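Local coordinates for elastinolytic metalloprotease (Pseudoalteromonas sp. CF6-2, PDB 6IK4), which probably acts as a zinc-dependent metalloendopeptidase of the M23 family, linked to elastin and peptidoglycan breakdown, at residues A[35-46]-A[99-107]. Residues are numbered along the deposited sequence; the frame is centred on the assembly and turned at random.
Sequences FNNGSGGWGSNT and RYANSYNQA
Trp42 lays one face of its six-membered ring on the start of helix 104-107, with Tyr104 CA 3.8 Å from the ring centroid. The Tyr104 ring turns its edge to Trp42 in an offset edge-to-face stack, planes at 90°. At the Trp42 edge lies the Asn102 carbonyl, whose O accepts a short hydrogen bond from Gly43 N (2.6 Å). Asn102 ND2 donates to Ser44 O (3.0 Å), which lies in the amide plane. The Tyr100 ring reaches across to residues 36-37. Water 1 sits at its edge, bridging Tyr100 OH to Ser39 OG, and Tyr100 OH accepts from Asn37 N (2.9 Å, 164°). Thr46 CG2 packs obliquely on Tyr100 CE1 at 3.5 Å. Thr46 OG1 sits between its backbone N and carbonyl carbon (chi1 51°), where it donates to Tyr100 O (2.8 Å) and accepts from Arg99 NH2 (3.0 Å). A phenylalanine in place of Tyr100 would probably leave Asn37 N without its acceptor and water 1 without one partner. The contact joins the loop after strand 32-36 to strand 96-100 and helix 104-107 in the M23 peptidase domain, beside the predicted catalytic His118 (near Asn36) and His79 (near Ala107).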
loop_
_atom_site.group_PDB
_atom_site.type_symbol
_atom_site.label_atom_id
_atom_site.label_comp_id
_atom_site.label_asym_id
_atom_site.label_seq_id
_atom_site.Cartn_x
_atom_site.Cartn_y
_atom_site.Cartn_z
ATOM N N PHE A 35 2.227 -3.257 -3.830
ATOM C CA PHE A 35 3.241 -2.424 -4.474
ATOM C C PHE A 35 4.611 -3.087 -4.391
ATOM O O PHE A 35 4.975 -3.631 -3.344
ATOM C CB PHE A 35 3.377 -1.055 -3.798
ATOM C CG PHE A 35 2.166 -0.173 -3.896
ATOM C CD1 PHE A 35 1.495 -0.002 -5.095
ATOM C CD2 PHE A 35 1.718 0.503 -2.778
ATOM C CE1 PHE A 35 0.405 0.835 -5.182
ATOM C CE2 PHE A 35 0.617 1.333 -2.844
ATOM C CZ PHE A 35 -0.042 1.509 -4.045
ATOM N N ASN A 36 5.399 -2.987 -5.466
ATOM C CA ASN A 36 6.801 -3.395 -5.379
ATOM C C ASN A 36 7.614 -2.597 -6.390
ATOM O O ASN A 36 7.081 -2.131 -7.399
ATOM C CB ASN A 36 6.962 -4.906 -5.598
ATOM C CG ASN A 36 6.978 -5.298 -7.078
ATOM O OD1 ASN A 36 8.038 -5.379 -7.697
ATOM N ND2 ASN A 36 5.799 -5.557 -7.644
ATOM N N ASN A 37 8.909 -2.423 -6.116
ATOM C CA ASN A 37 9.735 -1.610 -7.002
ATOM C C ASN A 37 10.545 -2.439 -7.988
ATOM O O ASN A 37 11.451 -1.900 -8.628
ATOM C CB ASN A 37 10.671 -0.700 -6.193
ATOM C CG ASN A 37 11.876 -1.435 -5.626
ATOM O OD1 ASN A 37 11.871 -2.660 -5.467
ATOM N ND2 ASN A 37 12.923 -0.670 -5.292
ATOM N N GLY A 38 10.261 -3.734 -8.111
ATOM C CA GLY A 38 10.986 -4.545 -9.072
ATOM C C GLY A 38 12.384 -4.949 -8.653
ATOM O O GLY A 38 13.215 -5.257 -9.517
ATOM N N SER A 39 12.669 -4.983 -7.350
ATOM C CA SER A 39 14.021 -5.288 -6.894
ATOM C C SER A 39 14.384 -6.759 -7.062
ATOM O O SER A 39 15.570 -7.096 -6.993
ATOM C CB SER A 39 14.194 -4.890 -5.425
ATOM O OG SER A 39 13.587 -5.847 -4.568
ATOM N N GLY A 40 13.405 -7.646 -7.252
ATOM C CA GLY A 40 13.688 -9.053 -7.449
ATOM C C GLY A 40 12.895 -9.917 -6.485
ATOM O O GLY A 40 11.891 -9.483 -5.911
ATOM N N GLY A 41 13.353 -11.156 -6.307
ATOM C CA GLY A 41 12.676 -12.128 -5.471
ATOM C C GLY A 41 13.149 -12.080 -4.031
ATOM O O GLY A 41 13.797 -11.126 -3.592
ATOM N N TRP A 42 12.835 -13.146 -3.292
ATOM C CA TRP A 42 13.282 -13.249 -1.906
ATOM C C TRP A 42 14.804 -13.174 -1.821
ATOM O O TRP A 42 15.521 -13.744 -2.651
ATOM C CB TRP A 42 12.779 -14.548 -1.279
ATOM C CG TRP A 42 11.293 -14.698 -1.350
ATOM C CD1 TRP A 42 10.596 -15.631 -2.061
ATOM C CD2 TRP A 42 10.312 -13.872 -0.702
ATOM N NE1 TRP A 42 9.240 -15.448 -1.885
ATOM C CE2 TRP A 42 9.040 -14.371 -1.061
ATOM C CE3 TRP A 42 10.385 -12.764 0.151
ATOM C CZ2 TRP A 42 7.850 -13.802 -0.591
ATOM C CZ3 TRP A 42 9.199 -12.195 0.613
ATOM C CH2 TRP A 42 7.951 -12.711 0.236
ATOM N N GLY A 43 15.298 -12.452 -0.814
ATOM C CA GLY A 43 16.715 -12.202 -0.657
ATOM C C GLY A 43 17.225 -10.950 -1.336
ATOM O O GLY A 43 18.361 -10.533 -1.063
ATOM N N SER A 44 16.424 -10.326 -2.197
ATOM C CA SER A 44 16.868 -9.159 -2.940
ATOM C C SER A 44 16.873 -7.924 -2.041
ATOM O O SER A 44 16.466 -7.957 -0.877
ATOM C CB SER A 44 15.994 -8.951 -4.177
ATOM O OG SER A 44 14.664 -8.607 -3.821
ATOM N N ASN A 45 17.353 -6.814 -2.596
ATOM C CA ASN A 45 17.530 -5.572 -1.847
ATOM C C ASN A 45 16.215 -4.788 -1.892
ATOM O O ASN A 45 16.032 -3.855 -2.680
ATOM C CB ASN A 45 18.702 -4.793 -2.433
ATOM C CG ASN A 45 18.885 -3.436 -1.805
ATOM O OD1 ASN A 45 18.793 -3.278 -0.584
ATOM N ND2 ASN A 45 19.153 -2.436 -2.643
ATOM N N THR A 46 15.279 -5.185 -1.027
ATOM C CA THR A 46 13.947 -4.575 -1.039
ATOM C C THR A 46 13.983 -3.149 -0.483
ATOM O O THR A 46 14.789 -2.836 0.398
ATOM C CB THR A 46 12.964 -5.422 -0.238
ATOM O OG1 THR A 46 13.505 -5.705 1.060
ATOM C CG2 THR A 46 12.655 -6.724 -0.969
ATOM N N ARG A 99 11.071 -1.525 5.765
ATOM C CA ARG A 99 11.185 -2.112 4.431
ATOM C C ARG A 99 10.048 -3.101 4.231
ATOM O O ARG A 99 9.491 -3.619 5.197
ATOM C CB ARG A 99 12.530 -2.834 4.248
ATOM C CG ARG A 99 13.740 -1.925 4.283
ATOM C CD ARG A 99 15.054 -2.714 4.336
ATOM N NE ARG A 99 15.210 -3.647 3.221
ATOM C CZ ARG A 99 16.223 -4.508 3.100
ATOM N NH1 ARG A 99 17.181 -4.556 4.023
ATOM N NH2 ARG A 99 16.289 -5.319 2.050
ATOM N N TYR A 100 9.692 -3.379 2.974
ATOM C CA TYR A 100 8.895 -4.583 2.797
ATOM C C TYR A 100 9.859 -5.754 2.767
ATOM O O TYR A 100 11.001 -5.621 2.322
ATOM C CB TYR A 100 7.956 -4.551 1.579
ATOM C CG TYR A 100 8.472 -4.401 0.160
ATOM C CD1 TYR A 100 9.098 -5.453 -0.510
ATOM C CD2 TYR A 100 8.207 -3.236 -0.556
ATOM C CE1 TYR A 100 9.520 -5.310 -1.834
ATOM C CE2 TYR A 100 8.610 -3.090 -1.869
ATOM C CZ TYR A 100 9.258 -4.128 -2.504
ATOM O OH TYR A 100 9.657 -3.962 -3.812
ATOM N N ALA A 101 9.415 -6.870 3.335
ATOM C CA ALA A 101 10.317 -7.944 3.720
ATOM C C ALA A 101 10.924 -8.622 2.501
ATOM O O ALA A 101 10.233 -8.903 1.521
ATOM C CB ALA A 101 9.569 -8.973 4.559
ATOM N N ASN A 102 12.228 -8.884 2.570
ATOM C CA ASN A 102 12.912 -9.664 1.547
ATOM C C ASN A 102 13.049 -11.133 1.938
ATOM O O ASN A 102 13.707 -11.897 1.223
ATOM C CB ASN A 102 14.282 -9.043 1.238
ATOM C CG ASN A 102 15.374 -9.454 2.234
ATOM O OD1 ASN A 102 15.098 -9.896 3.350
ATOM N ND2 ASN A 102 16.622 -9.299 1.822
ATOM N N SER A 103 12.431 -11.554 3.041
ATOM C CA SER A 103 12.419 -12.960 3.415
ATOM C C SER A 103 10.983 -13.433 3.595
ATOM O O SER A 103 10.127 -12.703 4.104
ATOM C CB SER A 103 13.253 -13.214 4.683
ATOM O OG SER A 103 12.530 -12.907 5.853
ATOM N N TYR A 104 10.727 -14.665 3.160
ATOM C CA TYR A 104 9.365 -15.178 3.088
ATOM C C TYR A 104 8.729 -15.280 4.472
ATOM O O TYR A 104 7.570 -14.884 4.665
ATOM C CB TYR A 104 9.383 -16.539 2.382
ATOM C CG TYR A 104 8.042 -17.209 2.236
ATOM C CD1 TYR A 104 7.196 -16.895 1.180
ATOM C CD2 TYR A 104 7.628 -18.178 3.147
ATOM C CE1 TYR A 104 5.970 -17.524 1.043
ATOM C CE2 TYR A 104 6.406 -18.804 3.020
ATOM C CZ TYR A 104 5.588 -18.482 1.964
ATOM O OH TYR A 104 4.368 -19.105 1.842
ATOM N N ASN A 105 9.475 -15.810 5.450
ATOM C CA ASN A 105 8.917 -15.984 6.790
ATOM C C ASN A 105 8.592 -14.645 7.441
ATOM O O ASN A 105 7.564 -14.513 8.112
ATOM C CB ASN A 105 9.879 -16.778 7.672
ATOM C CG ASN A 105 9.881 -18.255 7.335
ATOM O OD1 ASN A 105 8.939 -18.761 6.722
ATOM N ND2 ASN A 105 10.937 -18.956 7.737
ATOM N N GLN A 106 9.462 -13.650 7.270
ATOM C CA GLN A 106 9.180 -12.329 7.828
ATOM C C GLN A 106 7.978 -11.685 7.150
ATOM O O GLN A 106 7.173 -11.014 7.808
ATOM C CB GLN A 106 10.402 -11.430 7.694
ATOM C CG GLN A 106 10.164 -9.989 8.154
ATOM C CD GLN A 106 9.874 -9.911 9.628
ATOM O OE1 GLN A 106 10.335 -10.749 10.399
ATOM N NE2 GLN A 106 9.097 -8.913 10.033
ATOM N N ALA A 107 7.855 -11.861 5.830
ATOM C CA ALA A 107 6.730 -11.283 5.100
ATOM C C ALA A 107 5.396 -11.813 5.602
ATOM O O ALA A 107 4.384 -11.103 5.552
ATOM C CB ALA A 107 6.864 -11.575 3.605
HETATM O O HOH W 1 10.936 -6.074 -4.699
#